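Local coordinates for protein class B carbapenemase GOB-18 (Elizabethkingia meningoseptica, PDB 5K0W) that probably hydrolyses beta-lactam antibiotics, carbapenems among them, as a class B3 metallo-beta-lactamase with two zinc ions in its active site, at residues A[249-254]-A[260-265]; A[194-199]-A[266-271]; A[134-139]-A[210-215]. All coordinates share one frame; numbering follows the deposited sequence.

Interaction 1: residues A[249-254]-A[260-265]; sequences EKRKEG and QLFMDK
Lys250 and Asp264 form a salt bridge that joins the last residue of the short helix 247-250 to an inverse gamma turn centred on Asp264, just before the C-terminal helix 265-284. Lys250 NZ has three polar contacts within the two segments and a fourth, a hydrogen bond to Phe245 O, outside them. Lys250 NZ lies 2.8 Å from Asp264 OD1, approaching on the syn side but 32° out of the carboxylate plane. A weak bond, Lys250 NZ to Asp264 OD2 at 3.0 Å, makes the grip two-pronged. The third contact is also weak: Lys250 NZ is 3.1 Å from Leu261 O. Beyond CG the lysine chain is fully extended, with its torsions close to 180°, which carries NZ across Leu261 to meet the aspartate coming from the opposite direction.

Apolar contacts follow the two basic side chains. Lys250 CB touches Leu261 CD2 at 4.1 Å, and farther out Lys250 CD reaches Phe262 CE1 at 4.0 Å. Arg251, the first residue to leave helical geometry, adds its CB against Leu261 CD1 at 4.1 Å. Its polar end is engaged outside the contact, with NH1 bonded to Asp255 O and the guanidinium in a cation-pi contact with Phe38. Nearer the backbone, Arg251 CD meets the Phe262 ring at its edge, close to the ring plane, 4.2 Å from CZ.

Interaction 2: residues A[194-199]-A[266-271]; sequences RVLIAN and QSYFQN
Tyr268 supplies the helix side of this contact, its ring reaching from helix 265-284 to Leu196 and Ala198 on strand 192-198. The three residues are all buried, yet the area shared by the two segments is small, 84 Å² in total. The nearest CA atoms, those of Ala198 and Tyr268, are 9.3 Å apart, so the gap is bridged by side chains alone.

Leu196 makes the closer approach. Its CD2 methyl lies 4.0 Å from Tyr268 CE1 and 4.1 Å from Tyr268 CZ, and the two side chains cross at about a right angle. The tyrosine gets there with CG trans to its own backbone nitrogen (chi1 163°), which sends the ring off the helix toward the sheet. Ala198, two residues farther along and on the same side of the strand, touches the same ring carbon: its CB is 4.4 Å from Tyr268 CE1. Both methyl groups come at the ring obliquely.

The pocket is completed by other parts of the chain. Phe234 makes an edge-to-face pair with Tyr268, Trp237 meets it with planes at about 60°, and Leu232 touches both Leu196 and Tyr268. The buried phenol is satisfied by a hydrogen bond from Tyr268 OH to Met229 O, near the end of helix 218-230. The side chain of Ala198 lies about 12 Å from a bound zinc ion, so this contact does not touch the metal site. A helix laid on the outer face of a beta sheet in this way is characteristic of the alpha-beta/beta-alpha sandwich of metallo-beta-lactamases.

Interaction 3: residues A[134-139]-A[210-215]; sequences SDYEMG and SEVTAY
Tyr136 and Tyr215 form a T-shaped (edge-to-face) stack between two irregular loops. The ring centroids are 4.9 Å apart and the planes stand at 72°. Tyr215 presents its edge: CD2 lies over the centre of the Tyr136 ring, 3.5 Å above its plane. Glu137 CB lies over the opposite face of Tyr136, displaced toward the rim. In Tyr215, CG trans to the backbone nitrogen (chi1 -169°) directs the ring toward Tyr136, and chi2 of -11° turns its CD2 edge onto that face.

The rest of the 210-215 loop packs round the base of Tyr136. Val212 CG1 approaches the ring obliquely, 3.7 Å from Tyr136 CD2, and Ala214 CB meets Tyr136 CB at 3.8 Å. Val212 and Tyr215 are the ends of a type I beta turn, which brings all three residues to one aromatic side chain. Within the 134-139 loop, Asp135 OD1 accepts from Glu137 N at 2.9 Å, an Asx turn, and from Met138 N at 2.7 Å, completing an Asx motif, so two bonds pin the carboxylate.

Apolar and aromatic surfaces make the contact, while both phenols are held by outside partners. Tyr215 OH pairs with Asp221 OD2 on helix 218-230, and Tyr136 OH donates to the backbone carbonyl of His175, a zinc ligand. This implies that the stack is linked through Tyr136 to the main chain of a metal-binding residue, consistent with a second-shell place.

From the N terminus, interaction 3 opens first, at 134-139 in the loop after helix 125-129. Strand 192-198 then opens interaction 2, before 210-215 closes interaction 3, so these two loops cross. Helix 247-250 opens interaction 1, which closes at 260-265 after a short excursion and is nested within the loop of interaction 2. Residues 266-271 follow directly and close interaction 2 on the C-terminal helix. Interactions 1 and 2, centres about 13 Å apart, tie the chain's last segments to helix 247-250 and to the five-stranded sheet. Interaction 3 lies on the opposite side of the chain's centre from interaction 1, about 36 Å away between centres, joining two loops near the zinc site.

Interaction 1: residues A[249-254]-A[260-265]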
loop_
_atom_site.group_PDB
_atom_site.type_symbol
_atom_site.label_atom_id
_atom_site.label_comp_id
_atom_site.label_asym_id
_atom_site.label_seq_id
_atom_site.Cartn_x
_atom_site.Cartn_y
_atom_site.Cartn_z
ATOM N N GLU A 249 7.490 17.323 3.260
ATOM C CA GLU A 249 7.457 18.445 4.198
ATOM C C GLU A 249 8.387 18.128 5.376
ATOM O O GLU A 249 9.041 19.021 5.908
ATOM C CB GLU A 249 6.029 18.708 4.684
ATOM C CG GLU A 249 5.245 19.575 3.714
ATOM C CD GLU A 249 3.731 19.568 3.838
ATOM O OE1 GLU A 249 3.053 19.587 2.785
ATOM O OE2 GLU A 249 3.220 19.568 4.980
ATOM N N LYS A 250 8.456 16.832 5.748
ATOM C CA LYS A 250 9.267 16.270 6.825
ATOM C C LYS A 250 10.739 16.186 6.455
ATOM O O LYS A 250 11.590 16.441 7.313
ATOM C CB LYS A 250 8.775 14.864 7.173
ATOM C CG LYS A 250 7.541 14.849 8.022
ATOM C CD LYS A 250 6.955 13.460 8.084
ATOM C CE LYS A 250 5.752 13.489 8.978
ATOM N NZ LYS A 250 5.169 12.145 9.162
ATOM N N ARG A 251 11.049 15.770 5.210
ATOM C CA ARG A 251 12.437 15.610 4.771
ATOM C C ARG A 251 12.679 15.941 3.309
ATOM O O ARG A 251 11.749 15.986 2.498
ATOM C CB ARG A 251 12.979 14.196 5.113
ATOM C CG ARG A 251 12.437 13.063 4.250
ATOM C CD ARG A 251 12.839 11.670 4.720
ATOM N NE ARG A 251 14.283 11.434 4.660
ATOM C CZ ARG A 251 14.964 11.126 3.556
ATOM N NH1 ARG A 251 16.272 10.921 3.613
ATOM N NH2 ARG A 251 14.345 11.042 2.385
ATOM N N LYS A 252 13.963 16.171 2.991
ATOM C CA LYS A 252 14.477 16.390 1.643
ATOM C C LYS A 252 15.352 15.173 1.344
ATOM O O LYS A 252 15.785 14.502 2.276
ATOM C CB LYS A 252 15.305 17.692 1.575
ATOM C CG LYS A 252 14.804 18.693 0.532
ATOM C CD LYS A 252 13.712 19.649 1.076
ATOM C CE LYS A 252 13.128 20.538 -0.002
ATOM N NZ LYS A 252 12.156 21.517 0.551
ATOM N N GLU A 253 15.560 14.834 0.080
ATOM C CA GLU A 253 16.427 13.701 -0.259
ATOM C C GLU A 253 17.846 13.936 0.263
ATOM O O GLU A 253 18.328 15.078 0.290
ATOM C CB GLU A 253 16.432 13.440 -1.769
ATOM C CG GLU A 253 15.081 12.959 -2.258
ATOM C CD GLU A 253 14.854 13.198 -3.731
ATOM O OE1 GLU A 253 15.418 12.429 -4.544
ATOM O OE2 GLU A 253 14.138 14.170 -4.074
ATOM N N GLY A 254 18.465 12.866 0.740
ATOM C CA GLY A 254 19.802 12.929 1.317
ATOM C C GLY A 254 19.808 13.005 2.830
ATOM O O GLY A 254 20.795 12.594 3.439
ATOM N N GLN A 260 12.008 9.521 14.024
ATOM C CA GLN A 260 11.135 10.475 14.757
ATOM C C GLN A 260 10.300 11.367 13.865
ATOM O O GLN A 260 9.355 11.986 14.348
ATOM C CB GLN A 260 11.929 11.326 15.757
ATOM C CG GLN A 260 12.430 10.545 16.967
ATOM C CD GLN A 260 13.871 10.138 16.839
ATOM O OE1 GLN A 260 14.412 9.934 15.735
ATOM N NE2 GLN A 260 14.529 9.998 17.979
ATOM N N LEU A 261 10.643 11.432 12.564
ATOM C CA LEU A 261 9.877 12.179 11.572
ATOM C C LEU A 261 8.529 11.484 11.372
ATOM O O LEU A 261 7.530 12.149 11.112
ATOM C CB LEU A 261 10.610 12.214 10.217
ATOM C CG LEU A 261 11.901 13.008 10.128
ATOM C CD1 LEU A 261 12.682 12.606 8.906
ATOM C CD2 LEU A 261 11.630 14.523 10.137
ATOM N N PHE A 262 8.511 10.145 11.517
ATOM C CA PHE A 262 7.338 9.310 11.299
ATOM C C PHE A 262 6.635 8.858 12.582
ATOM O O PHE A 262 5.848 7.907 12.574
ATOM C CB PHE A 262 7.686 8.157 10.331
ATOM C CG PHE A 262 8.512 8.645 9.165
ATOM C CD1 PHE A 262 7.950 9.463 8.185
ATOM C CD2 PHE A 262 9.872 8.365 9.093
ATOM C CE1 PHE A 262 8.727 9.966 7.137
ATOM C CE2 PHE A 262 10.647 8.854 8.035
ATOM C CZ PHE A 262 10.066 9.645 7.062
ATOM N N MET A 263 6.868 9.609 13.667
ATOM C CA MET A 263 6.293 9.366 14.990
ATOM C C MET A 263 5.265 10.440 15.333
ATOM O O MET A 263 4.978 10.673 16.508
ATOM C CB MET A 263 7.402 9.327 16.039
ATOM C CG MET A 263 8.309 8.155 15.877
ATOM S SD MET A 263 9.480 8.055 17.228
ATOM C CE MET A 263 10.134 6.469 16.921
ATOM N N ASP A 264 4.700 11.085 14.305
ATOM C CA ASP A 264 3.710 12.128 14.489
ATOM C C ASP A 264 2.331 11.481 14.537
ATOM O O ASP A 264 1.529 11.599 13.595
ATOM C CB ASP A 264 3.848 13.229 13.411
ATOM C CG ASP A 264 3.761 12.767 11.957
ATOM O OD1 ASP A 264 4.140 11.605 11.675
ATOM O OD2 ASP A 264 3.347 13.587 11.094
ATOM N N LYS A 265 2.082 10.742 15.639
ATOM C CA LYS A 265 0.832 10.024 15.904
ATOM C C LYS A 265 -0.399 10.918 15.787
ATOM O O LYS A 265 -1.373 10.504 15.171
ATOM C CB LYS A 265 0.865 9.336 17.275
ATOM C CG LYS A 265 1.818 8.168 17.376
ATOM C CD LYS A 265 1.342 7.182 18.433
ATOM C CE LYS A 265 2.375 6.972 19.509
ATOM N NZ LYS A 265 2.040 5.803 20.367
#

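Interaction 2: residues A[194-199]-A[266-271]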
loop_
_atom_site.group_PDB
_atom_site.type_symbol
_atom_site.label_atom_id
_atom_site.label_comp_id
_atom_site.label_asym_id
_atom_site.label_seq_id
_atom_site.Cartn_x
_atom_site.Cartn_y
_atom_site.Cartn_z
ATOM N N ARG A 194 6.992 -0.209 16.738
ATOM C CA ARG A 194 5.766 -0.811 16.232
ATOM C C ARG A 194 5.380 0.061 15.036
ATOM O O ARG A 194 5.002 1.223 15.196
ATOM C CB ARG A 194 4.668 -0.861 17.309
ATOM C CG ARG A 194 3.355 -1.503 16.854
ATOM C CD ARG A 194 2.639 -2.065 18.060
ATOM N NE ARG A 194 1.299 -2.579 17.767
ATOM C CZ ARG A 194 1.045 -3.821 17.360
ATOM N NH1 ARG A 194 -0.206 -4.209 17.133
ATOM N NH2 ARG A 194 2.044 -4.682 17.160
ATOM N N VAL A 195 5.580 -0.485 13.830
ATOM C CA VAL A 195 5.344 0.214 12.571
ATOM C C VAL A 195 3.984 -0.125 11.965
ATOM O O VAL A 195 3.616 -1.297 11.881
ATOM C CB VAL A 195 6.513 -0.015 11.579
ATOM C CG1 VAL A 195 6.288 0.721 10.261
ATOM C CG2 VAL A 195 7.846 0.410 12.204
ATOM N N LEU A 196 3.238 0.915 11.560
ATOM C CA LEU A 196 1.960 0.798 10.882
ATOM C C LEU A 196 2.106 1.331 9.466
ATOM O O LEU A 196 2.492 2.491 9.287
ATOM C CB LEU A 196 0.855 1.571 11.632
ATOM C CG LEU A 196 -0.502 1.631 10.934
ATOM C CD1 LEU A 196 -1.291 0.354 11.151
ATOM C CD2 LEU A 196 -1.286 2.848 11.365
ATOM N N ILE A 197 1.811 0.487 8.460
ATOM C CA ILE A 197 1.808 0.868 7.047
ATOM C C ILE A 197 0.317 0.995 6.718
ATOM O O ILE A 197 -0.355 0.001 6.513
ATOM C CB ILE A 197 2.583 -0.138 6.144
ATOM C CG1 ILE A 197 4.085 -0.111 6.460
ATOM C CG2 ILE A 197 2.347 0.148 4.629
ATOM C CD1 ILE A 197 4.843 -1.256 5.921
ATOM N N ALA A 198 -0.211 2.210 6.767
ATOM C CA ALA A 198 -1.625 2.487 6.605
ATOM C C ALA A 198 -2.147 2.697 5.191
ATOM O O ALA A 198 -1.479 3.299 4.363
ATOM C CB ALA A 198 -2.010 3.673 7.472
ATOM N N ASN A 199 -3.373 2.243 4.933
ATOM C CA ASN A 199 -4.058 2.550 3.695
ATOM C C ASN A 199 -5.224 3.446 4.138
ATOM O O ASN A 199 -6.243 2.961 4.629
ATOM C CB ASN A 199 -4.524 1.316 2.925
ATOM C CG ASN A 199 -4.952 1.690 1.526
ATOM O OD1 ASN A 199 -4.133 1.925 0.635
ATOM N ND2 ASN A 199 -6.229 1.924 1.351
ATOM N N GLN A 266 -0.355 12.148 16.340
ATOM C CA GLN A 266 -1.499 13.060 16.276
ATOM C C GLN A 266 -1.933 13.442 14.870
ATOM O O GLN A 266 -3.129 13.624 14.646
ATOM C CB GLN A 266 -1.368 14.258 17.226
ATOM C CG GLN A 266 -1.641 13.910 18.703
ATOM C CD GLN A 266 -2.813 12.963 18.924
ATOM O OE1 GLN A 266 -3.971 13.264 18.609
ATOM N NE2 GLN A 266 -2.526 11.781 19.457
ATOM N N SER A 267 -0.984 13.473 13.910
ATOM C CA SER A 267 -1.270 13.743 12.494
ATOM C C SER A 267 -2.015 12.566 11.841
ATOM O O SER A 267 -2.827 12.788 10.941
ATOM C CB SER A 267 0.006 14.037 11.722
ATOM O OG SER A 267 -0.328 14.380 10.387
ATOM N N TYR A 268 -1.742 11.323 12.287
ATOM C CA TYR A 268 -2.441 10.139 11.789
ATOM C C TYR A 268 -3.907 10.241 12.200
ATOM O O TYR A 268 -4.774 10.004 11.370
ATOM C CB TYR A 268 -1.823 8.844 12.336
ATOM C CG TYR A 268 -2.725 7.644 12.194
ATOM C CD1 TYR A 268 -2.921 7.037 10.957
ATOM C CD2 TYR A 268 -3.426 7.138 13.288
ATOM C CE1 TYR A 268 -3.764 5.939 10.816
ATOM C CE2 TYR A 268 -4.283 6.047 13.155
ATOM C CZ TYR A 268 -4.441 5.448 11.917
ATOM O OH TYR A 268 -5.280 4.376 11.776
ATOM N N PHE A 269 -4.182 10.606 13.471
ATOM C CA PHE A 269 -5.541 10.736 13.984
ATOM C C PHE A 269 -6.298 11.928 13.415
ATOM O O PHE A 269 -7.504 11.829 13.194
ATOM C CB PHE A 269 -5.575 10.682 15.515
ATOM C CG PHE A 269 -5.084 9.358 16.046
ATOM C CD1 PHE A 269 -5.850 8.200 15.903
ATOM C CD2 PHE A 269 -3.840 9.257 16.661
ATOM C CE1 PHE A 269 -5.393 6.973 16.384
ATOM C CE2 PHE A 269 -3.375 8.020 17.134
ATOM C CZ PHE A 269 -4.156 6.886 16.989
ATOM N N GLN A 270 -5.594 13.030 13.131
ATOM C CA GLN A 270 -6.195 14.226 12.531
ATOM C C GLN A 270 -6.649 13.937 11.101
ATOM O O GLN A 270 -7.790 14.247 10.767
ATOM C CB GLN A 270 -5.238 15.424 12.594
ATOM C CG GLN A 270 -5.275 16.097 13.966
ATOM C CD GLN A 270 -4.167 17.093 14.199
ATOM O OE1 GLN A 270 -2.968 16.754 14.209
ATOM N NE2 GLN A 270 -4.557 18.329 14.485
ATOM N N ASN A 271 -5.791 13.271 10.294
ATOM C CA ASN A 271 -6.087 12.870 8.917
ATOM C C ASN A 271 -7.194 11.847 8.895
ATOM O O ASN A 271 -8.050 11.918 8.022
ATOM C CB ASN A 271 -4.850 12.286 8.218
ATOM C CG ASN A 271 -3.781 13.294 7.914
ATOM O OD1 ASN A 271 -4.055 14.439 7.539
ATOM N ND2 ASN A 271 -2.536 12.876 8.046
#

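Interaction 3: residues A[134-139]-A[210-215]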
loop_
_atom_site.group_PDB
_atom_site.type_symbol
_atom_site.label_atom_id
_atom_site.label_comp_id
_atom_site.label_asym_id
_atom_site.label_seq_id
_atom_site.Cartn_x
_atom_site.Cartn_y
_atom_site.Cartn_z
ATOM N N SER A 134 -12.724 -6.116 -12.685
ATOM C CA SER A 134 -13.777 -6.265 -11.681
ATOM C C SER A 134 -13.873 -5.136 -10.652
ATOM O O SER A 134 -14.779 -5.176 -9.828
ATOM C CB SER A 134 -13.684 -7.618 -10.989
ATOM O OG SER A 134 -12.441 -7.710 -10.321
ATOM N N ASP A 135 -12.986 -4.125 -10.696
ATOM C CA ASP A 135 -13.025 -3.021 -9.721
ATOM C C ASP A 135 -14.318 -2.206 -9.835
ATOM O O ASP A 135 -14.663 -1.759 -10.929
ATOM C CB ASP A 135 -11.788 -2.111 -9.842
ATOM C CG ASP A 135 -11.582 -1.195 -8.643
ATOM O OD1 ASP A 135 -12.328 -0.190 -8.524
ATOM O OD2 ASP A 135 -10.675 -1.480 -7.822
ATOM N N TYR A 136 -15.026 -2.025 -8.694
ATOM C CA TYR A 136 -16.281 -1.272 -8.566
ATOM C C TYR A 136 -16.192 0.161 -9.104
ATOM O O TYR A 136 -17.221 0.775 -9.413
ATOM C CB TYR A 136 -16.768 -1.295 -7.109
ATOM C CG TYR A 136 -16.021 -0.371 -6.174
ATOM C CD1 TYR A 136 -14.803 -0.741 -5.627
ATOM C CD2 TYR A 136 -16.543 0.872 -5.825
ATOM C CE1 TYR A 136 -14.126 0.095 -4.745
ATOM C CE2 TYR A 136 -15.858 1.732 -4.975
ATOM C CZ TYR A 136 -14.644 1.345 -4.445
ATOM O OH TYR A 136 -13.994 2.190 -3.581
ATOM N N GLU A 137 -14.975 0.689 -9.208
ATOM C CA GLU A 137 -14.765 2.018 -9.753
ATOM C C GLU A 137 -13.780 2.007 -10.913
ATOM O O GLU A 137 -14.080 2.573 -11.960
ATOM C CB GLU A 137 -14.382 3.037 -8.649
ATOM C CG GLU A 137 -14.095 4.460 -9.123
ATOM C CD GLU A 137 -15.228 5.323 -9.659
ATOM O OE1 GLU A 137 -16.387 4.851 -9.721
ATOM O OE2 GLU A 137 -14.948 6.493 -10.002
ATOM N N MET A 138 -12.627 1.345 -10.741
ATOM C CA MET A 138 -11.548 1.290 -11.741
ATOM C C MET A 138 -11.799 0.383 -12.957
ATOM O O MET A 138 -11.040 0.445 -13.923
ATOM C CB MET A 138 -10.197 0.987 -11.053
ATOM C CG MET A 138 -9.803 2.004 -10.001
ATOM S SD MET A 138 -9.764 3.691 -10.647
ATOM C CE MET A 138 -8.316 3.599 -11.676
ATOM N N GLY A 139 -12.855 -0.438 -12.882
ATOM C CA GLY A 139 -13.281 -1.364 -13.930
ATOM C C GLY A 139 -13.713 -0.669 -15.206
ATOM O O GLY A 139 -13.517 -1.214 -16.296
ATOM N N SER A 210 -25.468 3.975 -2.145
ATOM C CA SER A 210 -26.645 3.180 -2.494
ATOM C C SER A 210 -26.675 2.869 -3.999
ATOM O O SER A 210 -27.218 1.829 -4.397
ATOM C CB SER A 210 -27.919 3.907 -2.072
ATOM O OG SER A 210 -27.966 5.214 -2.627
ATOM N N GLU A 211 -26.094 3.768 -4.831
ATOM C CA GLU A 211 -26.014 3.590 -6.272
ATOM C C GLU A 211 -24.916 2.559 -6.623
ATOM O O GLU A 211 -25.004 1.909 -7.663
ATOM C CB GLU A 211 -25.697 4.918 -6.979
ATOM C CG GLU A 211 -26.736 6.024 -6.882
ATOM C CD GLU A 211 -26.284 7.312 -7.553
ATOM O OE1 GLU A 211 -26.179 8.351 -6.859
ATOM O OE2 GLU A 211 -25.994 7.271 -8.771
ATOM N N VAL A 212 -23.869 2.443 -5.777
ATOM C CA VAL A 212 -22.716 1.552 -5.979
ATOM C C VAL A 212 -23.135 0.104 -5.738
ATOM O O VAL A 212 -22.788 -0.496 -4.715
ATOM C CB VAL A 212 -21.467 1.958 -5.146
ATOM C CG1 VAL A 212 -20.206 1.306 -5.690
ATOM C CG2 VAL A 212 -21.290 3.469 -5.091
ATOM N N THR A 213 -23.899 -0.448 -6.694
ATOM C CA THR A 213 -24.422 -1.818 -6.644
ATOM C C THR A 213 -23.323 -2.877 -6.888
ATOM O O THR A 213 -23.527 -4.050 -6.581
ATOM C CB THR A 213 -25.719 -1.978 -7.472
ATOM O OG1 THR A 213 -25.430 -1.846 -8.861
ATOM C CG2 THR A 213 -26.810 -0.971 -7.077
ATOM N N ALA A 214 -22.151 -2.453 -7.394
ATOM C CA ALA A 214 -21.006 -3.322 -7.635
ATOM C C ALA A 214 -20.305 -3.673 -6.317
ATOM O O ALA A 214 -19.663 -4.728 -6.219
ATOM C CB ALA A 214 -20.032 -2.640 -8.563
ATOM N N TYR A 215 -20.438 -2.784 -5.301
ATOM C CA TYR A 215 -19.855 -2.948 -3.968
ATOM C C TYR A 215 -21.001 -2.768 -2.948
ATOM O O TYR A 215 -21.228 -1.653 -2.445
ATOM C CB TYR A 215 -18.725 -1.921 -3.794
ATOM C CG TYR A 215 -17.801 -2.054 -2.596
ATOM C CD1 TYR A 215 -18.093 -2.924 -1.548
ATOM C CD2 TYR A 215 -16.663 -1.262 -2.483
ATOM C CE1 TYR A 215 -17.254 -3.024 -0.437
ATOM C CE2 TYR A 215 -15.805 -1.375 -1.390
ATOM C CZ TYR A 215 -16.117 -2.238 -0.358
ATOM O OH TYR A 215 -15.292 -2.304 0.738
#